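Local coordinates for YkuI protein (Bacillus subtilis, PDB 2BAS), which binds the second messenger cyclic di-GMP and, as an EAL-domain protein, is probably a phosphodiesterase that cleaves it, at residues Asp395-Phe405 with Phe416-Leu424; Arg99-Leu107 with Ser261-Val269. One frame throughout, in Å; residues are numbered along the deposited sequence.

Interaction 1: Asp395-Phe405 with Phe416-Leu424; sequences DLETGEMIRTF and FIDLPYSYL. With BME (beta-mercaptoethanol), chain C.
In the antiparallel hairpin of strands 401-409 and 413-419, part of the six-stranded sheet of the C-terminal domain, Thr-404 and Asp-418 form a non-hydrogen-bonded pair. Their side chains lie side by side, and Thr-404 OG1 donates to Asp-418 OD1 (2.8 Å) from above the carboxylate plane; the hydroxyl is also hydrogen-bonded to Tyr-393 OH on strand 388-394. It sits beside its own backbone N (chi1 -63°), which brings it alongside the aspartate. At the next pair, Phe-405 N binds Ile-417 O at 2.7 Å and Ile-417 N returns a bond to Phe-405 O at 3.0 Å. The apolar side chains of this pair and Leu-419 turn to the other face, covered by helix 271-311: Phe-405 meets Phe-299, and Ile-417 packs on Val-303. Where the strand gives way to helix 421-424, Glu-400, extended, reaches across, its OE1 accepting from Tyr-421 N at 2.9 Å in a nearly straight bond (168°), the amide standing above the carboxylate plane. A water bridges OE1 to Ser-422 N, so this oxygen holds one amide of the first helical turn directly and the next through water. The edge of the Tyr-421 ring meets the backbone O of Met-401 (a selenomethionine), with CD2 3.4 Å away. Asp-395 OD2 and Asp-418 OD2 lie 4.4 Å apart, like charges joined through salt bridges to Arg-335, whose positive charge probably offsets their repulsion and keeps both ionised.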
# COMPACT_ATOMS: atom_id res chain seq x y z
N ASP A 395 15.56 7.22 -3.80
CA ASP A 395 15.81 8.37 -4.69
C ASP A 395 15.67 7.95 -6.15
O ASP A 395 16.35 7.02 -6.59
CB ASP A 395 17.21 8.94 -4.46
CG ASP A 395 17.50 10.14 -5.34
OD1 ASP A 395 18.20 9.95 -6.34
OD2 ASP A 395 17.01 11.25 -5.05
N LEU A 396 14.81 8.63 -6.90
CA LEU A 396 14.53 8.23 -8.29
C LEU A 396 15.72 8.30 -9.24
O LEU A 396 15.82 7.48 -10.16
CB LEU A 396 13.33 8.97 -8.88
CG LEU A 396 11.99 8.23 -8.79
CD1 LEU A 396 10.91 9.02 -9.51
CD2 LEU A 396 12.07 6.82 -9.37
N GLU A 397 16.61 9.26 -9.01
CA GLU A 397 17.78 9.41 -9.88
C GLU A 397 18.90 8.45 -9.51
O GLU A 397 19.36 7.69 -10.35
CB GLU A 397 18.27 10.87 -9.91
CG GLU A 397 17.27 11.83 -10.55
CD GLU A 397 17.66 13.31 -10.45
OE1 GLU A 397 18.66 13.65 -9.76
OE2 GLU A 397 16.96 14.15 -11.08
N THR A 398 19.34 8.48 -8.25
CA THR A 398 20.50 7.70 -7.83
C THR A 398 20.22 6.21 -7.62
O THR A 398 21.08 5.37 -7.89
CB THR A 398 21.23 8.30 -6.59
OG1 THR A 398 20.42 8.15 -5.42
CG2 THR A 398 21.54 9.77 -6.81
N GLY A 399 19.01 5.90 -7.15
CA GLY A 399 18.60 4.51 -6.95
C GLY A 399 18.99 3.93 -5.60
O GLY A 399 19.20 2.73 -5.47
N GLU A 400 19.10 4.79 -4.59
CA GLU A 400 19.42 4.31 -3.25
C GLU A 400 18.45 4.89 -2.24
O GLU A 400 17.82 5.91 -2.48
CB GLU A 400 20.87 4.62 -2.86
CG GLU A 400 21.26 6.09 -2.90
CD GLU A 400 22.67 6.36 -2.36
OE1 GLU A 400 22.82 7.37 -1.63
OE2 GLU A 400 23.61 5.57 -2.64
N MSE A 401 18.33 4.19 -1.12
CA MSE A 401 17.48 4.59 -0.02
C MSE A 401 18.08 5.83 0.63
O MSE A 401 19.23 5.79 1.11
CB MSE A 401 17.36 3.45 1.02
CG MSE A 401 16.66 2.19 0.50
SE MSE A 401 14.84 2.49 -0.21
CE MSE A 401 13.88 2.74 1.48
N ILE A 402 17.30 6.91 0.65
CA ILE A 402 17.71 8.17 1.25
C ILE A 402 16.69 8.71 2.29
O ILE A 402 15.64 8.10 2.57
CB ILE A 402 17.89 9.25 0.13
CG1 ILE A 402 16.57 9.47 -0.62
CG2 ILE A 402 18.98 8.81 -0.87
CD1 ILE A 402 16.40 10.87 -1.18
N ARG A 403 17.01 9.86 2.85
CA ARG A 403 16.08 10.67 3.64
C ARG A 403 16.29 12.11 3.21
O ARG A 403 17.41 12.50 2.88
CB ARG A 403 16.34 10.52 5.14
CG ARG A 403 15.67 9.30 5.79
CD ARG A 403 16.00 9.21 7.30
NE ARG A 403 14.87 8.73 8.11
CZ ARG A 403 14.86 7.57 8.76
NH1 ARG A 403 15.90 6.77 8.72
NH2 ARG A 403 13.80 7.22 9.48
N THR A 404 15.21 12.88 3.18
CA THR A 404 15.22 14.31 2.83
C THR A 404 14.94 15.08 4.10
O THR A 404 14.07 14.68 4.88
CB THR A 404 14.08 14.66 1.83
OG1 THR A 404 14.26 13.95 0.59
CG2 THR A 404 14.01 16.19 1.54
N PHE A 405 15.66 16.18 4.30
CA PHE A 405 15.41 17.08 5.43
C PHE A 405 14.81 18.42 4.95
O PHE A 405 15.41 19.09 4.12
CB PHE A 405 16.70 17.34 6.21
CG PHE A 405 16.49 18.19 7.41
CD1 PHE A 405 16.10 17.63 8.62
CD2 PHE A 405 16.65 19.58 7.34
CE1 PHE A 405 15.89 18.42 9.74
CE2 PHE A 405 16.44 20.38 8.47
CZ PHE A 405 16.06 19.80 9.66
N PHE A 416 15.34 22.09 0.87
CA PHE A 416 15.33 20.65 0.88
C PHE A 416 16.75 20.15 0.74
O PHE A 416 17.51 20.60 -0.14
CB PHE A 416 14.42 20.13 -0.22
CG PHE A 416 13.01 20.60 -0.08
CD1 PHE A 416 12.60 21.80 -0.67
CD2 PHE A 416 12.09 19.88 0.67
CE1 PHE A 416 11.31 22.27 -0.52
CE2 PHE A 416 10.80 20.32 0.82
CZ PHE A 416 10.40 21.51 0.23
N ILE A 417 17.13 19.27 1.67
CA ILE A 417 18.46 18.67 1.71
C ILE A 417 18.31 17.16 1.71
O ILE A 417 17.78 16.59 2.66
CB ILE A 417 19.20 19.08 2.98
CG1 ILE A 417 19.31 20.61 3.07
CG2 ILE A 417 20.54 18.44 3.02
CD1 ILE A 417 19.74 21.10 4.45
N ASP A 418 18.76 16.51 0.64
CA ASP A 418 18.69 15.04 0.53
C ASP A 418 19.94 14.44 1.13
O ASP A 418 21.04 14.91 0.85
CB ASP A 418 18.53 14.61 -0.94
CG ASP A 418 17.19 15.05 -1.55
OD1 ASP A 418 16.24 15.36 -0.78
OD2 ASP A 418 17.08 15.07 -2.80
N LEU A 419 19.80 13.42 1.97
CA LEU A 419 20.97 12.80 2.60
C LEU A 419 21.32 11.48 1.91
O LEU A 419 20.44 10.67 1.62
CB LEU A 419 20.75 12.55 4.10
CG LEU A 419 19.99 13.49 5.04
CD1 LEU A 419 20.51 13.29 6.44
CD2 LEU A 419 20.10 14.95 4.68
N PRO A 420 22.62 11.25 1.64
CA PRO A 420 23.00 10.02 0.94
C PRO A 420 22.90 8.83 1.87
O PRO A 420 22.93 9.00 3.08
CB PRO A 420 24.45 10.28 0.55
CG PRO A 420 24.98 11.22 1.59
CD PRO A 420 23.80 12.07 2.01
N TYR A 421 22.76 7.63 1.30
CA TYR A 421 22.79 6.39 2.09
C TYR A 421 24.11 6.23 2.85
O TYR A 421 24.12 5.67 3.95
CB TYR A 421 22.56 5.16 1.18
CG TYR A 421 22.42 3.82 1.90
CD1 TYR A 421 23.50 2.97 2.01
CD2 TYR A 421 21.20 3.41 2.44
CE1 TYR A 421 23.38 1.74 2.66
CE2 TYR A 421 21.07 2.19 3.09
CZ TYR A 421 22.14 1.36 3.20
OH TYR A 421 22.01 0.13 3.84
N SER A 422 25.20 6.73 2.28
CA SER A 422 26.51 6.62 2.92
C SER A 422 26.59 7.41 4.23
O SER A 422 27.45 7.14 5.07
CB SER A 422 27.63 7.04 1.96
OG SER A 422 27.61 8.43 1.71
N TYR A 423 25.70 8.37 4.42
CA TYR A 423 25.67 9.14 5.65
C TYR A 423 24.76 8.47 6.68
O TYR A 423 25.12 8.35 7.85
CB TYR A 423 25.20 10.59 5.40
CG TYR A 423 24.96 11.35 6.68
CD1 TYR A 423 23.68 11.46 7.22
CD2 TYR A 423 26.02 11.94 7.38
CE1 TYR A 423 23.45 12.15 8.41
CE2 TYR A 423 25.80 12.64 8.56
CZ TYR A 423 24.52 12.74 9.07
OH TYR A 423 24.32 13.43 10.24
N LEU A 424 23.58 8.08 6.22
CA LEU A 424 22.60 7.40 7.05
C LEU A 424 23.17 6.16 7.74
O LEU A 424 23.01 5.98 8.96
CB LEU A 424 21.40 7.01 6.19
CG LEU A 424 20.18 7.95 6.05
CD1 LEU A 424 20.39 9.35 6.60
CD2 LEU A 424 19.64 7.96 4.63
C1 BME C . 26.48 16.43 9.84
C2 BME C . 26.77 17.73 9.08
O1 BME C . 25.39 16.63 10.71
S2 BME C . 27.05 17.44 7.32
O HOH W 1 25.27 6.78 -0.64

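Interaction 2: Arg99-Leu107 with Ser261-Val269; sequences RFLEADSDL and SETFLERDV
Phe-264 and Arg-267 carry the contact from the 261-269 side. Among the apolar contacts, Phe-264 CZ stands over the centre of the Phe-100 ring, 3.7 Å above its plane, the rings set obliquely. The small Ala-103 lets its CB meet Phe-264 CD1 at 3.6 Å. Arg-99 slides past the same phenylalanine: its CG lies opposite the backbone N (chi1 177°) and the chain then bends, so that the guanidinium, tilted 53° to the ring, turns one face toward the CG-CD1 side, with NH2 3.4 Å from Phe-264 CD1; Thr-263 CG2 meets the guanidinium edge. Trading Arg-99 for an alanine would probably leave CD1 and CE1 of Phe-264 and the Thr-263 methyl less covered. The ionic group centres on Arg-267, whose guanidinium meets Asp-106 edge-on, planes 22° apart, in a salt bridge that includes a weak NH1-to-OD1 bond (2.8 Å). Asp-104 adds a long salt bridge, its OD1 3.9 Å from Arg-267 NH1. Leu-107 CD2 covers one guanidinium face, 3.3 Å above its plane. At the surface, the end of helix 82-100 meets the loop entering helix 271-311, flanked by strands 38-47 and 53-64, where Tyr-56 stacks on Phe-264 and Val-53 O accepts from Arg-267 NH2.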
# COMPACT_ATOMS: atom_id res chain seq x y z
N ARG A 99 -18.16 -29.47 19.25
CA ARG A 99 -17.22 -29.14 20.33
C ARG A 99 -17.39 -27.69 20.78
O ARG A 99 -17.43 -27.43 21.99
CB ARG A 99 -15.78 -29.44 19.92
CG ARG A 99 -14.71 -29.06 20.95
CD ARG A 99 -14.85 -29.82 22.26
NE ARG A 99 -14.45 -28.98 23.40
CZ ARG A 99 -13.31 -29.09 24.07
NH1 ARG A 99 -12.41 -30.02 23.75
NH2 ARG A 99 -13.06 -28.27 25.08
N PHE A 100 -17.52 -26.77 19.82
CA PHE A 100 -17.76 -25.35 20.12
C PHE A 100 -19.04 -25.11 20.93
O PHE A 100 -19.05 -24.27 21.83
CB PHE A 100 -17.79 -24.51 18.83
CG PHE A 100 -16.43 -24.12 18.32
CD1 PHE A 100 -15.86 -24.77 17.24
CD2 PHE A 100 -15.72 -23.09 18.92
CE1 PHE A 100 -14.59 -24.41 16.76
CE2 PHE A 100 -14.45 -22.71 18.45
CZ PHE A 100 -13.89 -23.38 17.36
N LEU A 101 -20.11 -25.86 20.63
CA LEU A 101 -21.38 -25.74 21.36
C LEU A 101 -21.23 -25.96 22.87
O LEU A 101 -22.14 -25.64 23.64
CB LEU A 101 -22.43 -26.72 20.81
CG LEU A 101 -23.31 -26.43 19.59
CD1 LEU A 101 -24.23 -27.62 19.34
CD2 LEU A 101 -24.15 -25.16 19.77
N GLU A 102 -20.09 -26.51 23.29
CA GLU A 102 -19.80 -26.76 24.70
C GLU A 102 -18.93 -25.67 25.32
O GLU A 102 -19.05 -25.38 26.51
CB GLU A 102 -19.12 -28.13 24.89
CG GLU A 102 -19.88 -29.32 24.29
CD GLU A 102 -21.29 -29.50 24.84
OE1 GLU A 102 -21.47 -29.49 26.08
OE2 GLU A 102 -22.21 -29.67 24.02
N ALA A 103 -18.07 -25.06 24.52
CA ALA A 103 -17.14 -24.04 25.01
C ALA A 103 -17.77 -22.64 25.12
O ALA A 103 -18.98 -22.47 25.02
CB ALA A 103 -15.90 -24.00 24.14
N ASP A 104 -16.91 -21.64 25.32
CA ASP A 104 -17.31 -20.25 25.51
C ASP A 104 -18.06 -19.69 24.29
O ASP A 104 -17.64 -19.90 23.15
CB ASP A 104 -16.09 -19.39 25.83
CG ASP A 104 -15.23 -19.98 26.95
OD1 ASP A 104 -14.59 -19.18 27.67
OD2 ASP A 104 -15.19 -21.22 27.12
N SER A 105 -19.14 -18.96 24.57
CA SER A 105 -20.06 -18.43 23.55
C SER A 105 -19.52 -17.27 22.67
O SER A 105 -20.23 -16.76 21.80
CB SER A 105 -21.36 -18.02 24.25
OG SER A 105 -22.41 -17.75 23.33
N ASP A 106 -18.26 -16.88 22.88
CA ASP A 106 -17.70 -15.71 22.19
C ASP A 106 -16.46 -16.04 21.35
O ASP A 106 -15.89 -15.16 20.70
CB ASP A 106 -17.34 -14.63 23.21
CG ASP A 106 -16.17 -15.02 24.10
OD1 ASP A 106 -15.18 -14.27 24.14
OD2 ASP A 106 -16.23 -16.10 24.74
N LEU A 107 -16.07 -17.32 21.37
CA LEU A 107 -14.93 -17.80 20.61
C LEU A 107 -15.19 -17.68 19.11
O LEU A 107 -16.28 -17.98 18.63
CB LEU A 107 -14.60 -19.25 20.98
CG LEU A 107 -13.90 -19.57 22.32
CD1 LEU A 107 -13.64 -21.05 22.44
CD2 LEU A 107 -12.59 -18.82 22.49
N SER A 261 -3.70 -28.72 18.91
CA SER A 261 -4.11 -29.86 19.73
C SER A 261 -5.59 -30.16 19.54
O SER A 261 -6.31 -29.43 18.85
CB SER A 261 -3.79 -29.63 21.22
OG SER A 261 -4.67 -28.70 21.82
N GLU A 262 -6.03 -31.26 20.15
CA GLU A 262 -7.39 -31.73 20.03
C GLU A 262 -8.33 -31.10 21.06
O GLU A 262 -9.55 -31.34 21.02
CB GLU A 262 -7.43 -33.26 20.15
CG GLU A 262 -6.84 -33.84 21.44
CD GLU A 262 -5.33 -34.08 21.41
OE1 GLU A 262 -4.56 -33.19 20.94
OE2 GLU A 262 -4.90 -35.17 21.86
N THR A 263 -7.77 -30.31 21.98
CA THR A 263 -8.56 -29.74 23.07
C THR A 263 -8.39 -28.23 23.22
O THR A 263 -7.30 -27.70 23.03
CB THR A 263 -8.22 -30.41 24.43
OG1 THR A 263 -7.93 -31.80 24.23
CG2 THR A 263 -9.39 -30.28 25.40
N PHE A 264 -9.48 -27.56 23.58
CA PHE A 264 -9.44 -26.14 23.87
C PHE A 264 -8.59 -25.88 25.11
O PHE A 264 -8.55 -26.70 26.03
CB PHE A 264 -10.84 -25.56 24.03
CG PHE A 264 -11.66 -25.57 22.77
CD1 PHE A 264 -13.04 -25.67 22.83
CD2 PHE A 264 -11.05 -25.50 21.52
CE1 PHE A 264 -13.80 -25.69 21.66
CE2 PHE A 264 -11.81 -25.53 20.36
CZ PHE A 264 -13.19 -25.62 20.43
N LEU A 265 -7.92 -24.74 25.11
CA LEU A 265 -7.01 -24.35 26.17
C LEU A 265 -7.71 -23.38 27.10
O LEU A 265 -8.81 -22.92 26.80
CB LEU A 265 -5.80 -23.64 25.55
CG LEU A 265 -5.04 -24.36 24.43
CD1 LEU A 265 -4.07 -23.41 23.79
CD2 LEU A 265 -4.32 -25.60 24.96
N GLU A 266 -7.07 -23.08 28.22
CA GLU A 266 -7.52 -22.01 29.10
C GLU A 266 -7.40 -20.71 28.30
O GLU A 266 -6.43 -20.52 27.56
CB GLU A 266 -6.66 -21.94 30.37
CG GLU A 266 -6.73 -23.19 31.26
CD GLU A 266 -6.24 -24.47 30.57
OE1 GLU A 266 -5.39 -24.35 29.63
OE2 GLU A 266 -6.71 -25.59 30.96
N ARG A 267 -8.38 -19.83 28.42
CA ARG A 267 -8.40 -18.62 27.60
C ARG A 267 -7.27 -17.63 27.91
O ARG A 267 -6.92 -16.80 27.07
CB ARG A 267 -9.78 -17.99 27.59
CG ARG A 267 -10.75 -18.85 26.79
CD ARG A 267 -11.96 -18.10 26.29
NE ARG A 267 -11.60 -17.01 25.40
CZ ARG A 267 -12.50 -16.27 24.75
NH1 ARG A 267 -13.79 -16.54 24.88
NH2 ARG A 267 -12.10 -15.28 23.97
N ASP A 268 -6.69 -17.76 29.11
CA ASP A 268 -5.55 -16.97 29.53
C ASP A 268 -4.26 -17.79 29.47
O ASP A 268 -3.25 -17.41 30.08
CB ASP A 268 -5.75 -16.48 30.97
CG ASP A 268 -6.96 -15.58 31.13
OD1 ASP A 268 -7.33 -14.84 30.02
OD2 ASP A 268 -7.55 -15.60 32.37
N VAL A 269 -4.29 -18.89 28.73
CA VAL A 269 -3.17 -19.84 28.67
C VAL A 269 -1.80 -19.18 28.50
O VAL A 269 -0.81 -19.63 29.09
CB VAL A 269 -3.38 -20.93 27.58
CG1 VAL A 269 -3.58 -20.31 26.19
CG2 VAL A 269 -2.22 -21.94 27.57

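From the N terminus, the chain first passes through 99-107 at the end of helix 82-100, then runs through much of the EAL domain before 261-269 returns to close interaction 2, a long loop with 153 residues between its segments. Helix 271-311 follows at once and leads to the C-terminal domain, where interaction 1 closes a short hairpin with ten residues between its segments. The two loops are in series, neither nested nor crossed, and their nearest atoms are about 36 Å apart. Interaction 2 ties a helix end to the loop entering the long helix; interaction 1 joins neighbouring strands of the C-terminal sheet, one face of which packs on that same helix.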